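Local coordinates for D-3-phosphoglycerate dehydrogenase oxidoreductase protein (Ralstonia solanacearum, PDB 3GG9), which probably oxidises D-3-phosphoglycerate with NAD, as a member of the D-isomer specific 2-hydroxyacid dehydrogenase family, at residues 4-9 and 50-55. Sequence-based numbering, arbitrary orientation.
Unlike the reference sequence in segment 50-55: Leu52 (reference Ile).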
loop_
_atom_site.group_PDB
_atom_site.type_symbol
_atom_site.label_atom_id
_atom_site.label_comp_id
_atom_site.label_asym_id
_atom_site.label_seq_id
_atom_site.Cartn_x
_atom_site.Cartn_y
_atom_site.Cartn_z
ATOM N N LYS A 4 25.898 -30.288 -11.326
ATOM C CA LYS A 4 24.630 -30.027 -11.982
ATOM C C LYS A 4 23.717 -29.487 -10.866
ATOM O O LYS A 4 23.441 -30.193 -9.875
ATOM C CB LYS A 4 24.102 -31.335 -12.563
ATOM C CG LYS A 4 23.423 -31.226 -13.915
ATOM C CD LYS A 4 21.908 -31.259 -13.789
ATOM C CE LYS A 4 21.234 -31.218 -15.152
ATOM N NZ LYS A 4 19.793 -30.868 -15.023
ATOM N N ILE A 5 23.294 -28.226 -11.005
ATOM C CA ILE A 5 22.505 -27.528 -9.983
ATOM C C ILE A 5 21.133 -27.159 -10.531
ATOM O O ILE A 5 21.012 -26.733 -11.683
ATOM C CB ILE A 5 23.246 -26.261 -9.467
ATOM C CG1 ILE A 5 24.549 -26.662 -8.793
ATOM C CG2 ILE A 5 22.353 -25.401 -8.529
ATOM C CD1 ILE A 5 25.454 -25.513 -8.431
ATOM N N ALA A 6 20.092 -27.378 -9.726
ATOM C CA ALA A 6 18.762 -26.915 -10.066
ATOM C C ALA A 6 18.198 -26.009 -8.976
ATOM O O ALA A 6 18.368 -26.273 -7.783
ATOM C CB ALA A 6 17.831 -28.072 -10.321
ATOM N N VAL A 7 17.543 -24.935 -9.421
ATOM C CA VAL A 7 16.801 -24.035 -8.553
ATOM C C VAL A 7 15.326 -24.203 -8.918
ATOM O O VAL A 7 14.943 -24.046 -10.079
ATOM C CB VAL A 7 17.167 -22.546 -8.782
ATOM C CG1 VAL A 7 16.442 -21.673 -7.759
ATOM C CG2 VAL A 7 18.688 -22.303 -8.728
ATOM N N LEU A 8 14.507 -24.502 -7.918
ATOM C CA LEU A 8 13.091 -24.779 -8.139
ATOM C C LEU A 8 12.209 -23.550 -7.883
ATOM O O LEU A 8 12.594 -22.659 -7.128
ATOM C CB LEU A 8 12.674 -25.897 -7.183
ATOM C CG LEU A 8 13.306 -27.279 -7.399
ATOM C CD1 LEU A 8 12.646 -28.267 -6.466
ATOM C CD2 LEU A 8 13.122 -27.730 -8.859
ATOM N N ASP A 9 11.030 -23.526 -8.513
ATOM C CA ASP A 9 9.896 -22.644 -8.147
ATOM C C ASP A 9 10.143 -21.133 -8.256
ATOM O O ASP A 9 9.676 -20.372 -7.416
ATOM C CB ASP A 9 9.391 -22.953 -6.733
ATOM C CG ASP A 9 9.207 -24.431 -6.479
ATOM O OD1 ASP A 9 8.514 -25.088 -7.273
ATOM O OD2 ASP A 9 9.746 -24.925 -5.465
ATOM N N GLU A 50 22.914 -32.812 -8.768
ATOM C CA GLU A 50 23.649 -33.155 -7.585
ATOM C C GLU A 50 23.380 -32.140 -6.486
ATOM O O GLU A 50 23.520 -32.458 -5.300
ATOM C CB GLU A 50 25.140 -33.207 -7.911
ATOM C CG GLU A 50 25.471 -34.096 -9.111
ATOM C CD GLU A 50 26.768 -33.699 -9.775
ATOM O OE1 GLU A 50 27.843 -34.009 -9.216
ATOM O OE2 GLU A 50 26.713 -33.072 -10.854
ATOM N N ALA A 51 23.006 -30.918 -6.867
ATOM C CA ALA A 51 22.695 -29.874 -5.875
ATOM C C ALA A 51 21.385 -29.179 -6.170
ATOM O O ALA A 51 21.137 -28.732 -7.284
ATOM C CB ALA A 51 23.835 -28.857 -5.737
ATOM N N LEU A 52 20.545 -29.080 -5.150
ATOM C CA LEU A 52 19.216 -28.531 -5.324
ATOM C C LEU A 52 19.125 -27.292 -4.458
ATOM O O LEU A 52 19.421 -27.350 -3.272
ATOM C CB LEU A 52 18.181 -29.569 -4.890
ATOM C CG LEU A 52 16.754 -29.568 -5.407
ATOM C CD1 LEU A 52 16.673 -29.442 -6.919
ATOM C CD2 LEU A 52 16.116 -30.853 -4.944
ATOM N N VAL A 53 18.746 -26.169 -5.066
ATOM C CA VAL A 53 18.464 -24.955 -4.318
ATOM C C VAL A 53 16.947 -24.782 -4.188
ATOM O O VAL A 53 16.219 -24.746 -5.191
ATOM C CB VAL A 53 19.101 -23.701 -4.949
ATOM C CG1 VAL A 53 18.766 -22.433 -4.112
ATOM C CG2 VAL A 53 20.618 -23.894 -5.062
ATOM N N LEU A 54 16.493 -24.698 -2.940
ATOM C CA LEU A 54 15.077 -24.516 -2.634
ATOM C C LEU A 54 14.798 -23.072 -2.227
ATOM O O LEU A 54 15.574 -22.461 -1.480
ATOM C CB LEU A 54 14.639 -25.461 -1.509
ATOM C CG LEU A 54 14.745 -26.978 -1.734
ATOM C CD1 LEU A 54 14.212 -27.743 -0.527
ATOM C CD2 LEU A 54 13.980 -27.394 -2.986
ATOM N N ILE A 55 13.688 -22.544 -2.733
ATOM C CA ILE A 55 13.193 -21.215 -2.389
ATOM C C ILE A 55 12.188 -21.347 -1.259
ATOM O O ILE A 55 11.045 -21.753 -1.467
ATOM C CB ILE A 55 12.580 -20.482 -3.605
ATOM C CG1 ILE A 55 13.557 -20.484 -4.786
ATOM C CG2 ILE A 55 12.126 -19.054 -3.216
ATOM C CD1 ILE A 55 13.081 -19.711 -6.015
HETATM O O HOH W 1 11.794 -24.412 -3.660
#
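Glu50 and Lys4 open the pairing of two parallel strands, 4-7 and 51-54. Glu50 CB lies 4.0 Å from Lys4 O; with CG beside its own backbone N (chi1 -52°), the extended chain runs across toward strand 4-7. CD comes 3.8 Å from Lys4 N, and OE2 accepts that N-H at 2.9 Å, fairly straight at hydrogen (161°) though well above the carboxylate plane. OE1 faces Lys73 in a long, weak ion pair. Glutamate suits this place, just ahead of strand 51-54, because its chain is long enough to reach the ladder's first rung. Lys4 O receives two donors, the amides of Glu50 and Ala51, and the ladder continues through Ala6 N to Ala51 O, Val53 N to Ala6 O (2.7 Å, 174°) and Leu8 N to Val53 O.

Side chains alternate between faces. On one, Ile5 CG1 meets Ala51 CB at 3.8 Å, and beta-branched Val7 and Val53 lie side by side, Val53 also packing on helix 306-324. On the other, leucines reach past small Ala6: Leu52 CD1 touches Ala6 CB at 3.8 Å and Leu8 CG, while Leu8 CD1 and Leu54 CD2 meet at 3.8 Å, their side chains pointing the same way.

Beyond the strands, Asp9 OD2 takes a water, itself held by Ile55 N at 2.8 Å, and Thr59; OD1 takes Thr35. A buried carboxylate suits such gathered donors. Strand 28-31 flanks 4-7 within a five-stranded, flavodoxin-like sheet, as in this family's substrate-binding domain: polar backbone paired inside, apolar side chains on both faces.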